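Local coordinates for protein arabinofuranosidase (Bifidobacterium longum, PDB 2Y2W) that removes terminal alpha-L-arabinofuranosyl residues from arabinan and arabinoxylan as an intracellular family 51 glycoside hydrolase of plant cell-wall degradation, at residues G148-Y153 and E203-K208; I163-N168 and K208-G213; I379-D384 and Y524-A529; Q516-D521 and E533-Q538. All blocks are in the same frame, centred on the assembly; numbering follows the deposited sequence.

Contact 1 of 4, residues G148-Y153 and E203-K208; sequences GIDDFY and EPMDIK
The Tyr153 ring carries Met205 on one face and meets Glu203 at its edge. Met205 CG lies over the rim of that face in a CH-pi contact, 3.9 Å from the centroid of the Tyr153 ring. Met205 SD approaches more obliquely, 4.3 Å from the same Tyr153 centroid, which makes this a Met-aromatic contact as well. Tyr153 OH donates to Glu203 OE2 at 2.6 Å. The bond reaches the anti side of the carboxylate, somewhat out of its plane, and that plane is turned 57° from the ring. Glu203 bends at chi2 to bring its acid group there. The contact joins the first turn of helix 149-159 to the loop that leads into strand 209-212 of the (beta/alpha)8 barrel. With alanine in place of Tyr153, Glu203 OE2 would probably lose its donor and a gap open beside Met205. Beyond CG, Met205 is extended, and its CE reaches Asp150 OD1 at 3.8 Å. That carboxylate oxygen has its polar partner in Tyr183 OH. On the same helix turn, Ile149 CG1 packs on Met205 SD, and Ile149 CD1 meets Ile207 CD1 at 4.2 Å. Helix 174-185 also covers Met205 and Ile207, through Val184.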
loop_
_atom_site.group_PDB
_atom_site.type_symbol
_atom_site.label_atom_id
_atom_site.label_comp_id
_atom_site.label_asym_id
_atom_site.label_seq_id
_atom_site.Cartn_x
_atom_site.Cartn_y
_atom_site.Cartn_z
ATOM N N GLY D 148 12.596 -23.749 3.305
ATOM C CA GLY D 148 12.289 -22.588 2.486
ATOM C C GLY D 148 12.298 -23.006 1.032
ATOM O O GLY D 148 12.319 -24.201 0.728
ATOM N N ILE D 149 12.297 -22.027 0.131
ATOM C CA ILE D 149 12.215 -22.307 -1.304
ATOM C C ILE D 149 13.452 -23.031 -1.859
ATOM O O ILE D 149 13.333 -23.820 -2.792
ATOM C CB ILE D 149 11.843 -21.031 -2.135
ATOM C CG1 ILE D 149 11.528 -21.388 -3.595
ATOM C CG2 ILE D 149 12.922 -19.956 -2.029
ATOM C CD1 ILE D 149 10.365 -22.356 -3.764
ATOM N N ASP D 150 14.621 -22.762 -1.277
ATOM C CA ASP D 150 15.848 -23.495 -1.601
ATOM C C ASP D 150 15.657 -24.987 -1.320
ATOM O O ASP D 150 15.976 -25.833 -2.156
ATOM C CB ASP D 150 17.028 -22.978 -0.768
ATOM C CG ASP D 150 17.571 -21.635 -1.254
ATOM O OD1 ASP D 150 17.316 -21.248 -2.417
ATOM O OD2 ASP D 150 18.280 -20.970 -0.463
ATOM N N ASP D 151 15.120 -25.287 -0.139
ATOM C CA ASP D 151 14.979 -26.659 0.340
ATOM C C ASP D 151 13.816 -27.384 -0.326
ATOM O O ASP D 151 13.951 -28.548 -0.715
ATOM C CB ASP D 151 14.825 -26.681 1.864
ATOM C CG ASP D 151 16.030 -26.096 2.584
ATOM O OD1 ASP D 151 17.134 -26.675 2.483
ATOM O OD2 ASP D 151 15.872 -25.055 3.256
ATOM N N PHE D 152 12.680 -26.701 -0.464
ATOM C CA PHE D 152 11.518 -27.299 -1.116
ATOM C C PHE D 152 11.774 -27.576 -2.598
ATOM O O PHE D 152 11.199 -28.509 -3.165
ATOM C CB PHE D 152 10.253 -26.453 -0.935
ATOM C CG PHE D 152 8.998 -27.150 -1.388
ATOM C CD1 PHE D 152 8.381 -28.092 -0.574
ATOM C CD2 PHE D 152 8.455 -26.889 -2.641
ATOM C CE1 PHE D 152 7.233 -28.750 -0.997
ATOM C CE2 PHE D 152 7.311 -27.545 -3.071
ATOM C CZ PHE D 152 6.698 -28.474 -2.247
ATOM N N TYR D 153 12.633 -26.765 -3.214
ATOM C CA TYR D 153 13.105 -27.032 -4.569
ATOM C C TYR D 153 13.834 -28.376 -4.631
ATOM O O TYR D 153 13.577 -29.189 -5.519
ATOM C CB TYR D 153 14.027 -25.916 -5.075
ATOM C CG TYR D 153 14.727 -26.273 -6.367
ATOM C CD1 TYR D 153 14.039 -26.249 -7.582
ATOM C CD2 TYR D 153 16.064 -26.665 -6.373
ATOM C CE1 TYR D 153 14.672 -26.588 -8.773
ATOM C CE2 TYR D 153 16.705 -27.012 -7.556
ATOM C CZ TYR D 153 16.004 -26.968 -8.751
ATOM O OH TYR D 153 16.630 -27.312 -9.925
ATOM N N GLU D 203 21.476 -23.418 -11.456
ATOM C CA GLU D 203 20.488 -23.243 -12.515
ATOM C C GLU D 203 19.195 -22.621 -11.979
ATOM O O GLU D 203 18.852 -22.814 -10.807
ATOM C CB GLU D 203 20.200 -24.594 -13.193
ATOM C CG GLU D 203 19.258 -25.543 -12.424
ATOM C CD GLU D 203 19.866 -26.164 -11.162
ATOM O OE1 GLU D 203 21.028 -25.854 -10.806
ATOM O OE2 GLU D 203 19.167 -26.979 -10.521
ATOM N N PRO D 204 18.480 -21.855 -12.829
ATOM C CA PRO D 204 17.143 -21.394 -12.456
ATOM C C PRO D 204 16.224 -22.565 -12.121
ATOM O O PRO D 204 16.370 -23.650 -12.686
ATOM C CB PRO D 204 16.661 -20.678 -13.716
ATOM C CG PRO D 204 17.904 -20.147 -14.318
ATOM C CD PRO D 204 18.950 -21.205 -14.066
ATOM N N MET D 205 15.293 -22.336 -11.203
ATOM C CA MET D 205 14.393 -23.384 -10.729
ATOM C C MET D 205 13.270 -23.706 -11.716
ATOM O O MET D 205 12.598 -24.733 -11.581
ATOM C CB MET D 205 13.817 -23.009 -9.364
ATOM C CG MET D 205 14.869 -22.812 -8.288
ATOM S SD MET D 205 14.117 -22.613 -6.670
ATOM C CE MET D 205 15.533 -22.139 -5.677
ATOM N N ASP D 206 13.084 -22.831 -12.705
ATOM C CA ASP D 206 12.042 -22.971 -13.728
ATOM C C ASP D 206 10.656 -23.226 -13.132
ATOM O O ASP D 206 10.003 -24.231 -13.437
ATOM C CB ASP D 206 12.406 -24.054 -14.756
ATOM C CG ASP D 206 13.643 -23.707 -15.567
ATOM O OD1 ASP D 206 14.007 -22.509 -15.655
ATOM O OD2 ASP D 206 14.251 -24.645 -16.128
ATOM N N ILE D 207 10.221 -22.309 -12.273
ATOM C CA ILE D 207 8.875 -22.358 -11.721
ATOM C C ILE D 207 7.924 -21.589 -12.644
ATOM O O ILE D 207 8.031 -20.369 -12.791
ATOM C CB ILE D 207 8.840 -21.843 -10.264
ATOM C CG1 ILE D 207 9.735 -22.729 -9.388
ATOM C CG2 ILE D 207 7.403 -21.807 -9.731
ATOM C CD1 ILE D 207 9.918 -22.249 -7.960
ATOM N N LYS D 208 7.023 -22.334 -13.285
ATOM C CA LYS D 208 6.058 -21.797 -14.248
ATOM C C LYS D 208 4.801 -21.239 -13.591
ATOM O O LYS D 208 4.391 -20.110 -13.873
ATOM C CB LYS D 208 5.639 -22.888 -15.235
ATOM C CG LYS D 208 6.330 -22.852 -16.582
ATOM C CD LYS D 208 5.800 -23.976 -17.469
ATOM C CE LYS D 208 6.211 -23.793 -18.920
ATOM N NZ LYS D 208 5.592 -24.830 -19.795
#

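Contact 2 of 4, residues I163-N168 and K208-G213; sequences IMLAVN and KMWCIG
Strands 163-167 and 209-212 run parallel, with axes 4.4 Å apart at closest approach and 24° between their directions. They are the third and fourth strands of the (beta/alpha)8 barrel, the catalytic fold of this clan GH-A family. Leu165 bonds strand 209-212 with both its N and its O. Its N donates to Met209 O, in the carbonyl plane, and its O accepts from Cys211 N at 2.8 Å. Val167 N then donates to Cys211 O at 3.0 Å, nearly straight on to the carbonyl. The last link, Gly213 N to Val167 O, is weak. Gly213 has a positive phi, which suits glycine, and it directly precedes Asn214 and Glu215, the probable sugar-binding residue and acid/base.

Side chains alternate between the two faces. Met164, Ala166, Met209 and Cys211 share one. Met164 and Met209 run alongside each other in the same direction. The bend at chi3 of Met164 (-68°) carries its CE against Met209 CE at 3.7 Å. Met164 SD also touches Cys211 SG at 3.6 Å. Leu165, Val167, Trp210 and Ile212 share the other face, which helices 174-185 and 227-244 cover. Leu165 CB lies over the six-membered ring of Trp210, offset toward its rim. The indole nitrogen of Trp210 is bonded to Ile207 O, which helps fix the ring. Val167 CG1 meets the edge of this indole in its plane, 3.8 Å from Trp210 CZ3.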
loop_
_atom_site.group_PDB
_atom_site.type_symbol
_atom_site.label_atom_id
_atom_site.label_comp_id
_atom_site.label_asym_id
_atom_site.label_seq_id
_atom_site.Cartn_x
_atom_site.Cartn_y
_atom_site.Cartn_z
ATOM N N ILE D 163 6.636 -27.380 -9.078
ATOM C CA ILE D 163 6.340 -26.458 -7.974
ATOM C C ILE D 163 5.321 -25.398 -8.382
ATOM O O ILE D 163 5.448 -24.778 -9.438
ATOM C CB ILE D 163 7.613 -25.750 -7.436
ATOM C CG1 ILE D 163 8.623 -26.775 -6.919
ATOM C CG2 ILE D 163 7.254 -24.747 -6.332
ATOM C CD1 ILE D 163 9.984 -26.197 -6.602
ATOM N N MET D 164 4.314 -25.207 -7.536
ATOM C CA MET D 164 3.353 -24.125 -7.695
ATOM C C MET D 164 3.575 -23.110 -6.570
ATOM O O MET D 164 3.115 -23.300 -5.441
ATOM C CB MET D 164 1.927 -24.675 -7.676
ATOM C CG MET D 164 0.883 -23.723 -8.236
ATOM S SD MET D 164 -0.791 -24.157 -7.727
ATOM C CE MET D 164 -1.056 -25.696 -8.610
ATOM N N LEU D 165 4.299 -22.039 -6.882
ATOM C CA LEU D 165 4.767 -21.112 -5.856
ATOM C C LEU D 165 3.791 -19.976 -5.591
ATOM O O LEU D 165 3.429 -19.232 -6.498
ATOM C CB LEU D 165 6.154 -20.562 -6.208
ATOM C CG LEU D 165 6.974 -19.875 -5.111
ATOM C CD1 LEU D 165 7.001 -20.680 -3.817
ATOM C CD2 LEU D 165 8.390 -19.625 -5.604
ATOM N N ALA D 166 3.372 -19.859 -4.336
ATOM C CA ALA D 166 2.490 -18.787 -3.903
ATOM C C ALA D 166 3.306 -17.671 -3.263
ATOM O O ALA D 166 4.227 -17.934 -2.484
ATOM C CB ALA D 166 1.460 -19.314 -2.931
ATOM N N VAL D 167 2.970 -16.428 -3.601
ATOM C CA VAL D 167 3.653 -15.264 -3.026
ATOM C C VAL D 167 2.747 -14.499 -2.065
ATOM O O VAL D 167 1.523 -14.509 -2.212
ATOM C CB VAL D 167 4.219 -14.300 -4.111
ATOM C CG1 VAL D 167 5.434 -14.917 -4.807
ATOM C CG2 VAL D 167 3.144 -13.904 -5.124
ATOM N N ASN D 168 3.368 -13.848 -1.083
ATOM C CA ASN D 168 2.671 -13.012 -0.108
ATOM C C ASN D 168 1.973 -11.835 -0.787
ATOM O O ASN D 168 2.604 -11.063 -1.512
ATOM C CB ASN D 168 3.670 -12.506 0.945
ATOM C CG ASN D 168 2.999 -11.803 2.127
ATOM O OD1 ASN D 168 1.934 -11.203 1.998
ATOM N ND2 ASN D 168 3.643 -11.862 3.286
ATOM N N LYS D 208 7.023 -22.334 -13.285
ATOM C CA LYS D 208 6.058 -21.797 -14.248
ATOM C C LYS D 208 4.801 -21.239 -13.591
ATOM O O LYS D 208 4.391 -20.110 -13.873
ATOM C CB LYS D 208 5.639 -22.888 -15.235
ATOM C CG LYS D 208 6.330 -22.852 -16.582
ATOM C CD LYS D 208 5.800 -23.976 -17.469
ATOM C CE LYS D 208 6.211 -23.793 -18.920
ATOM N NZ LYS D 208 5.592 -24.830 -19.795
ATOM N N MET D 209 4.192 -22.046 -12.726
ATOM C CA MET D 209 2.894 -21.731 -12.142
ATOM C C MET D 209 3.032 -21.020 -10.794
ATOM O O MET D 209 3.659 -21.540 -9.865
ATOM C CB MET D 209 2.053 -23.005 -12.014
ATOM C CG MET D 209 0.560 -22.773 -11.917
ATOM S SD MET D 209 -0.340 -24.321 -12.107
ATOM C CE MET D 209 -2.005 -23.804 -11.696
ATOM N N TRP D 210 2.439 -19.831 -10.710
ATOM C CA TRP D 210 2.524 -18.985 -9.522
ATOM C C TRP D 210 1.141 -18.576 -9.032
ATOM O O TRP D 210 0.275 -18.213 -9.831
ATOM C CB TRP D 210 3.335 -17.718 -9.813
ATOM C CG TRP D 210 4.786 -17.947 -10.109
ATOM C CD1 TRP D 210 5.314 -18.532 -11.222
ATOM C CD2 TRP D 210 5.899 -17.563 -9.291
ATOM N NE1 TRP D 210 6.685 -18.554 -11.140
ATOM C CE2 TRP D 210 7.069 -17.963 -9.967
ATOM C CE3 TRP D 210 6.020 -16.923 -8.051
ATOM C CZ2 TRP D 210 8.344 -17.744 -9.448
ATOM C CZ3 TRP D 210 7.286 -16.706 -7.535
ATOM C CH2 TRP D 210 8.433 -17.116 -8.234
ATOM N N CYS D 211 0.947 -18.625 -7.718
ATOM C CA CYS D 211 -0.282 -18.139 -7.099
ATOM C C CYS D 211 -0.074 -16.747 -6.508
ATOM O O CYS D 211 0.723 -16.562 -5.584
ATOM C CB CYS D 211 -0.773 -19.109 -6.025
ATOM S SG CYS D 211 -1.166 -20.740 -6.659
ATOM N N ILE D 212 -0.791 -15.773 -7.058
ATOM C CA ILE D 212 -0.688 -14.395 -6.603
ATOM C C ILE D 212 -1.578 -14.195 -5.375
ATOM O O ILE D 212 -2.756 -13.838 -5.483
ATOM C CB ILE D 212 -1.021 -13.394 -7.738
ATOM C CG1 ILE D 212 -0.201 -13.727 -8.988
ATOM C CG2 ILE D 212 -0.737 -11.963 -7.296
ATOM C CD1 ILE D 212 -0.792 -13.224 -10.278
ATOM N N GLY D 213 -0.996 -14.450 -4.207
ATOM C CA GLY D 213 -1.707 -14.348 -2.941
ATOM C C GLY D 213 -2.472 -15.605 -2.596
ATOM O O GLY D 213 -2.511 -16.557 -3.380
#

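Contact 3 of 4, residues I379-D384 and Y524-A529; sequences IYTAAD and YRTNTA
Tyr524 O faces Thr381 CG2, 3.5 Å away, and also accepts a bond from Thr526 OG1 of its own segment. The next carbonyl makes the hydrogen bond that joins the two segments. Arg525 O accepts from Ala382 N at 3.0 Å, with the donor nearly in line with the carbonyl. Thr381 CA lies 3.4 Å from the same Arg525 O and adds a CA-H...O contact. The guanidinium of Arg525 forms a salt bridge with Glu520. With chi1 at -55°, Thr526 OG1 is beside its own backbone N, where it reaches back to Tyr524 O at 3.1 Å and touches Thr381 CG2. A valine here has no hydroxyl and would probably leave Tyr524 O without this donor and the turn freer to move. On the other segment Thr381 and Asp384 form a capping box. Thr381 N donates to Asp384 OD2 at 3.0 Å, and Asp384 N to Thr381 OG1, weakly. Tyr380 OH bonds Val343 O, and its side chain lies about 5 Å from that of Trp344, probably important for substrate recognition. The contact holds the loop between strands 512-518 and 538-539 against the start of helix 382-397, with helix 297-304 packed on Ala383 and Tyr524 and strand 425-427 on Asn527.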
loop_
_atom_site.group_PDB
_atom_site.type_symbol
_atom_site.label_atom_id
_atom_site.label_comp_id
_atom_site.label_asym_id
_atom_site.label_seq_id
_atom_site.Cartn_x
_atom_site.Cartn_y
_atom_site.Cartn_z
ATOM N N ILE D 379 -8.542 -37.978 10.922
ATOM C CA ILE D 379 -8.403 -39.413 10.692
ATOM C C ILE D 379 -9.590 -39.861 9.843
ATOM O O ILE D 379 -10.734 -39.854 10.302
ATOM C CB ILE D 379 -8.327 -40.210 12.028
ATOM C CG1 ILE D 379 -7.528 -39.444 13.096
ATOM C CG2 ILE D 379 -7.718 -41.582 11.805
ATOM C CD1 ILE D 379 -6.013 -39.391 12.866
ATOM N N TYR D 380 -9.307 -40.236 8.597
ATOM C CA TYR D 380 -10.344 -40.392 7.578
ATOM C C TYR D 380 -11.111 -41.705 7.638
ATOM O O TYR D 380 -10.527 -42.782 7.749
ATOM C CB TYR D 380 -9.762 -40.192 6.177
ATOM C CG TYR D 380 -9.416 -38.756 5.848
ATOM C CD1 TYR D 380 -10.405 -37.773 5.797
ATOM C CD2 TYR D 380 -8.104 -38.385 5.570
ATOM C CE1 TYR D 380 -10.094 -36.457 5.491
ATOM C CE2 TYR D 380 -7.783 -37.068 5.259
ATOM C CZ TYR D 380 -8.783 -36.112 5.223
ATOM O OH TYR D 380 -8.471 -34.812 4.914
ATOM N N THR D 381 -12.431 -41.589 7.542
ATOM C CA THR D 381 -13.336 -42.731 7.556
ATOM C C THR D 381 -13.547 -43.261 6.142
ATOM O O THR D 381 -13.227 -42.580 5.163
ATOM C CB THR D 381 -14.708 -42.349 8.145
ATOM O OG1 THR D 381 -15.293 -41.303 7.357
ATOM C CG2 THR D 381 -14.568 -41.878 9.588
ATOM N N ALA D 382 -14.094 -44.472 6.045
ATOM C CA ALA D 382 -14.416 -45.087 4.758
ATOM C C ALA D 382 -15.305 -44.187 3.907
ATOM O O ALA D 382 -15.185 -44.170 2.683
ATOM C CB ALA D 382 -15.079 -46.439 4.971
ATOM N N ALA D 383 -16.188 -43.436 4.565
ATOM C CA ALA D 383 -17.091 -42.509 3.886
ATOM C C ALA D 383 -16.354 -41.295 3.321
ATOM O O ALA D 383 -16.649 -40.853 2.210
ATOM C CB ALA D 383 -18.205 -42.070 4.824
ATOM N N ASP D 384 -15.395 -40.771 4.086
ATOM C CA ASP D 384 -14.585 -39.625 3.661
ATOM C C ASP D 384 -13.851 -39.909 2.350
ATOM O O ASP D 384 -13.742 -39.036 1.487
ATOM C CB ASP D 384 -13.581 -39.233 4.750
ATOM C CG ASP D 384 -14.250 -38.691 6.007
ATOM O OD1 ASP D 384 -15.347 -38.101 5.908
ATOM O OD2 ASP D 384 -13.671 -38.852 7.104
ATOM N N TYR D 524 -17.870 -45.575 9.061
ATOM C CA TYR D 524 -17.092 -44.742 9.971
ATOM C C TYR D 524 -15.790 -45.435 10.378
ATOM O O TYR D 524 -15.060 -44.937 11.242
ATOM C CB TYR D 524 -17.920 -44.385 11.212
ATOM C CG TYR D 524 -19.178 -43.593 10.913
ATOM C CD1 TYR D 524 -20.365 -44.237 10.561
ATOM C CD2 TYR D 524 -19.181 -42.200 10.984
ATOM C CE1 TYR D 524 -21.521 -43.515 10.284
ATOM C CE2 TYR D 524 -20.334 -41.468 10.710
ATOM C CZ TYR D 524 -21.499 -42.133 10.361
ATOM O OH TYR D 524 -22.642 -41.418 10.088
ATOM N N ARG D 525 -15.507 -46.581 9.753
ATOM C CA ARG D 525 -14.285 -47.341 10.033
ATOM C C ARG D 525 -13.075 -46.622 9.448
ATOM O O ARG D 525 -13.144 -46.053 8.355
ATOM C CB ARG D 525 -14.386 -48.775 9.504
ATOM C CG ARG D 525 -13.541 -49.776 10.285
ATOM C CD ARG D 525 -14.188 -51.156 10.321
ATOM N NE ARG D 525 -13.649 -52.067 9.312
ATOM C CZ ARG D 525 -12.619 -52.890 9.508
ATOM N NH1 ARG D 525 -11.994 -52.921 10.681
ATOM N NH2 ARG D 525 -12.207 -53.684 8.529
ATOM N N THR D 526 -11.969 -46.653 10.183
ATOM C CA THR D 526 -10.841 -45.774 9.904
ATOM C C THR D 526 -9.491 -46.482 10.026
ATOM O O THR D 526 -9.321 -47.379 10.855
ATOM C CB THR D 526 -10.876 -44.549 10.856
ATOM O OG1 THR D 526 -12.146 -43.896 10.753
ATOM C CG2 THR D 526 -9.795 -43.557 10.515
ATOM N N ASN D 527 -8.543 -46.074 9.179
ATOM C CA ASN D 527 -7.143 -46.463 9.323
ATOM C C ASN D 527 -6.464 -45.613 10.390
ATOM O O ASN D 527 -6.549 -44.385 10.357
ATOM C CB ASN D 527 -6.401 -46.322 7.991
ATOM C CG ASN D 527 -6.790 -47.387 6.983
ATOM O OD1 ASN D 527 -7.110 -48.519 7.346
ATOM N ND2 ASN D 527 -6.749 -47.031 5.705
ATOM N N THR D 528 -5.804 -46.269 11.339
ATOM C CA THR D 528 -5.138 -45.578 12.446
ATOM C C THR D 528 -3.654 -45.934 12.501
ATOM O O THR D 528 -3.217 -46.876 11.846
ATOM C CB THR D 528 -5.798 -45.906 13.806
ATOM O OG1 THR D 528 -5.786 -47.324 14.019
ATOM C CG2 THR D 528 -7.236 -45.395 13.852
ATOM N N ALA D 529 -2.887 -45.180 13.285
ATOM C CA ALA D 529 -1.455 -45.438 13.454
ATOM C C ALA D 529 -1.184 -46.851 13.972
ATOM O O ALA D 529 -0.138 -47.436 13.684
ATOM C CB ALA D 529 -0.836 -44.408 14.385
#

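Contact 4 of 4, residues Q516-D521 and E533-Q538; sequences QLLHED and EAVTPQ
Gln516 lays its extended side chain alongside Pro537, in the same direction. Its amide nitrogen NE2 comes 3.5 Å from Pro537 CB. Leu517 pairs with Gln538 through the backbone in both directions. Leu517 N donates to Gln538 O at 2.7 Å, and Gln538 N returns a bond to Leu517 O at 2.9 Å. The return bond is the straighter of the two, 169° at the hydrogen against 131°. Leu517 O also receives a CA-H...O contact from Pro537 CA. Gln538 folds its own side chain back at chi2 (-57°), and its NE2 donates to Thr536 O at 2.7 Å from above the carbonyl plane.

Leu517 and Gln538 form an antiparallel hydrogen-bonded pair, where strand 512-518 meets the short strand 538-539 in the C-terminal beta domain. Strand 558-564 pairs with strand 512-518 as well, through backbone bonds of Gln516 and Leu518 to Ser561 and Trp559.

Leu518 lies crosswise to Val535, with Leu518 CD2 3.9 Å from Val535 CG1. Leu518 CG also packs against the Pro537 ring, and Pro433 of helix 431-440 touches Leu518 too. Past His519, Glu520 runs counter to Val535, and its CG rests 3.7 Å from Val535 CG1. The bend at chi2 of Glu520 takes the carboxylate on past this valine, toward a water and Ala534 O. The water donates to both Glu520 OE2, at 2.8 Å, and Ala534 O. The other carboxylate oxygen, Glu520 OE1, forms a salt bridge with Arg525.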
loop_
_atom_site.group_PDB
_atom_site.type_symbol
_atom_site.label_atom_id
_atom_site.label_comp_id
_atom_site.label_asym_id
_atom_site.label_seq_id
_atom_site.Cartn_x
_atom_site.Cartn_y
_atom_site.Cartn_z
ATOM N N GLN D 516 -11.144 -52.882 -8.225
ATOM C CA GLN D 516 -11.071 -52.620 -6.790
ATOM C C GLN D 516 -12.390 -52.123 -6.205
ATOM O O GLN D 516 -13.219 -51.539 -6.907
ATOM C CB GLN D 516 -9.952 -51.621 -6.476
ATOM C CG GLN D 516 -8.540 -52.187 -6.589
ATOM C CD GLN D 516 -7.477 -51.229 -6.073
ATOM O OE1 GLN D 516 -7.556 -50.017 -6.283
ATOM N NE2 GLN D 516 -6.474 -51.773 -5.396
ATOM N N LEU D 517 -12.559 -52.363 -4.908
ATOM C CA LEU D 517 -13.728 -51.925 -4.161
ATOM C C LEU D 517 -13.295 -51.294 -2.840
ATOM O O LEU D 517 -12.609 -51.929 -2.035
ATOM C CB LEU D 517 -14.673 -53.110 -3.909
ATOM C CG LEU D 517 -15.731 -53.041 -2.797
ATOM C CD1 LEU D 517 -16.963 -52.257 -3.232
ATOM C CD2 LEU D 517 -16.125 -54.445 -2.346
ATOM N N LEU D 518 -13.680 -50.038 -2.634
ATOM C CA LEU D 518 -13.519 -49.397 -1.337
ATOM C C LEU D 518 -14.858 -49.294 -0.624
ATOM O O LEU D 518 -15.661 -48.402 -0.909
ATOM C CB LEU D 518 -12.863 -48.018 -1.458
ATOM C CG LEU D 518 -11.414 -47.891 -0.980
ATOM C CD1 LEU D 518 -10.921 -46.479 -1.207
ATOM C CD2 LEU D 518 -11.264 -48.271 0.493
ATOM N N HIS D 519 -15.092 -50.228 0.294
ATOM C CA HIS D 519 -16.309 -50.245 1.094
ATOM C C HIS D 519 -16.096 -50.956 2.419
ATOM O O HIS D 519 -15.428 -51.988 2.482
ATOM C CB HIS D 519 -17.459 -50.915 0.335
ATOM C CG HIS D 519 -18.628 -51.260 1.203
ATOM N ND1 HIS D 519 -19.533 -50.317 1.639
ATOM C CD2 HIS D 519 -19.023 -52.439 1.736
ATOM C CE1 HIS D 519 -20.444 -50.905 2.396
ATOM N NE2 HIS D 519 -20.158 -52.192 2.470
ATOM N N GLU D 520 -16.674 -50.389 3.473
ATOM C CA GLU D 520 -16.750 -51.049 4.768
ATOM C C GLU D 520 -18.185 -50.980 5.279
ATOM O O GLU D 520 -18.869 -49.968 5.089
ATOM C CB GLU D 520 -15.789 -50.406 5.775
ATOM C CG GLU D 520 -14.308 -50.452 5.382
ATOM C CD GLU D 520 -13.751 -51.864 5.261
ATOM O OE1 GLU D 520 -13.971 -52.684 6.179
ATOM O OE2 GLU D 520 -13.079 -52.150 4.248
ATOM N N ASP D 521 -18.640 -52.060 5.914
ATOM C CA ASP D 521 -19.994 -52.124 6.472
ATOM C C ASP D 521 -20.230 -51.004 7.478
ATOM O O ASP D 521 -21.312 -50.415 7.516
ATOM C CB ASP D 521 -20.265 -53.491 7.104
ATOM C CG ASP D 521 -20.574 -54.562 6.072
ATOM O OD1 ASP D 521 -21.259 -54.255 5.070
ATOM O OD2 ASP D 521 -20.137 -55.716 6.268
ATOM N N GLU D 533 -3.822 -50.596 7.996
ATOM C CA GLU D 533 -4.325 -51.225 6.775
ATOM C C GLU D 533 -5.676 -51.926 6.964
ATOM O O GLU D 533 -5.997 -52.877 6.245
ATOM C CB GLU D 533 -3.278 -52.183 6.184
ATOM C CG GLU D 533 -1.960 -51.508 5.804
ATOM C CD GLU D 533 -1.234 -52.202 4.664
ATOM O OE1 GLU D 533 -1.031 -53.436 4.737
ATOM O OE2 GLU D 533 -0.869 -51.508 3.689
ATOM N N ALA D 534 -6.465 -51.434 7.918
ATOM C CA ALA D 534 -7.792 -51.985 8.209
ATOM C C ALA D 534 -8.803 -51.705 7.095
ATOM O O ALA D 534 -9.678 -52.530 6.827
ATOM C CB ALA D 534 -8.307 -51.460 9.541
ATOM N N VAL D 535 -8.683 -50.540 6.463
ATOM C CA VAL D 535 -9.526 -50.180 5.323
ATOM C C VAL D 535 -8.671 -50.071 4.059
ATOM O O VAL D 535 -8.113 -49.014 3.752
ATOM C CB VAL D 535 -10.319 -48.866 5.564
ATOM C CG1 VAL D 535 -11.260 -48.579 4.394
ATOM C CG2 VAL D 535 -11.102 -48.934 6.868
ATOM N N THR D 536 -8.563 -51.184 3.343
ATOM C CA THR D 536 -7.819 -51.240 2.088
ATOM C C THR D 536 -8.753 -51.685 0.964
ATOM O O THR D 536 -9.750 -52.361 1.229
ATOM C CB THR D 536 -6.606 -52.198 2.185
ATOM O OG1 THR D 536 -7.030 -53.468 2.697
ATOM C CG2 THR D 536 -5.530 -51.619 3.098
ATOM N N PRO D 537 -8.452 -51.292 -0.292
ATOM C CA PRO D 537 -9.271 -51.723 -1.426
ATOM C C PRO D 537 -9.277 -53.237 -1.580
ATOM O O PRO D 537 -8.219 -53.871 -1.542
ATOM C CB PRO D 537 -8.582 -51.073 -2.629
ATOM C CG PRO D 537 -7.865 -49.912 -2.068
ATOM C CD PRO D 537 -7.406 -50.341 -0.710
ATOM N N GLN D 538 -10.473 -53.799 -1.737
ATOM C CA GLN D 538 -10.655 -55.238 -1.890
ATOM C C GLN D 538 -11.050 -55.564 -3.330
ATOM O O GLN D 538 -11.675 -54.738 -3.997
ATOM C CB GLN D 538 -11.721 -55.752 -0.913
ATOM C CG GLN D 538 -11.461 -55.418 0.560
ATOM C CD GLN D 538 -10.118 -55.926 1.066
ATOM O OE1 GLN D 538 -9.793 -57.105 0.930
ATOM N NE2 GLN D 538 -9.335 -55.033 1.660
HETATM O O HOH W 1 -10.826 -53.744 4.653
#

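From the N terminus, helix 149-159 opens contact 1 and strand 162-167 opens contact 2. Contact 1 closes on the loop before strand 209-212, and contact 2 closes on that strand, so the two cross. They share Lys208 and touch where Ile149 and Ile207 meet Leu165, tying an outer helix of the barrel to its third and fourth strands. Contact 3 opens at the start of helix 382-397, and contact 4 on strand 512-518. Contact 3 closes on 524-529 before contact 4 closes on 533-538, so this pair crosses too. Together they fasten the loop 519-537 of the C-terminal beta domain to that helix and strand. Arg525 with Glu520, and Asn527 with Val535, join them.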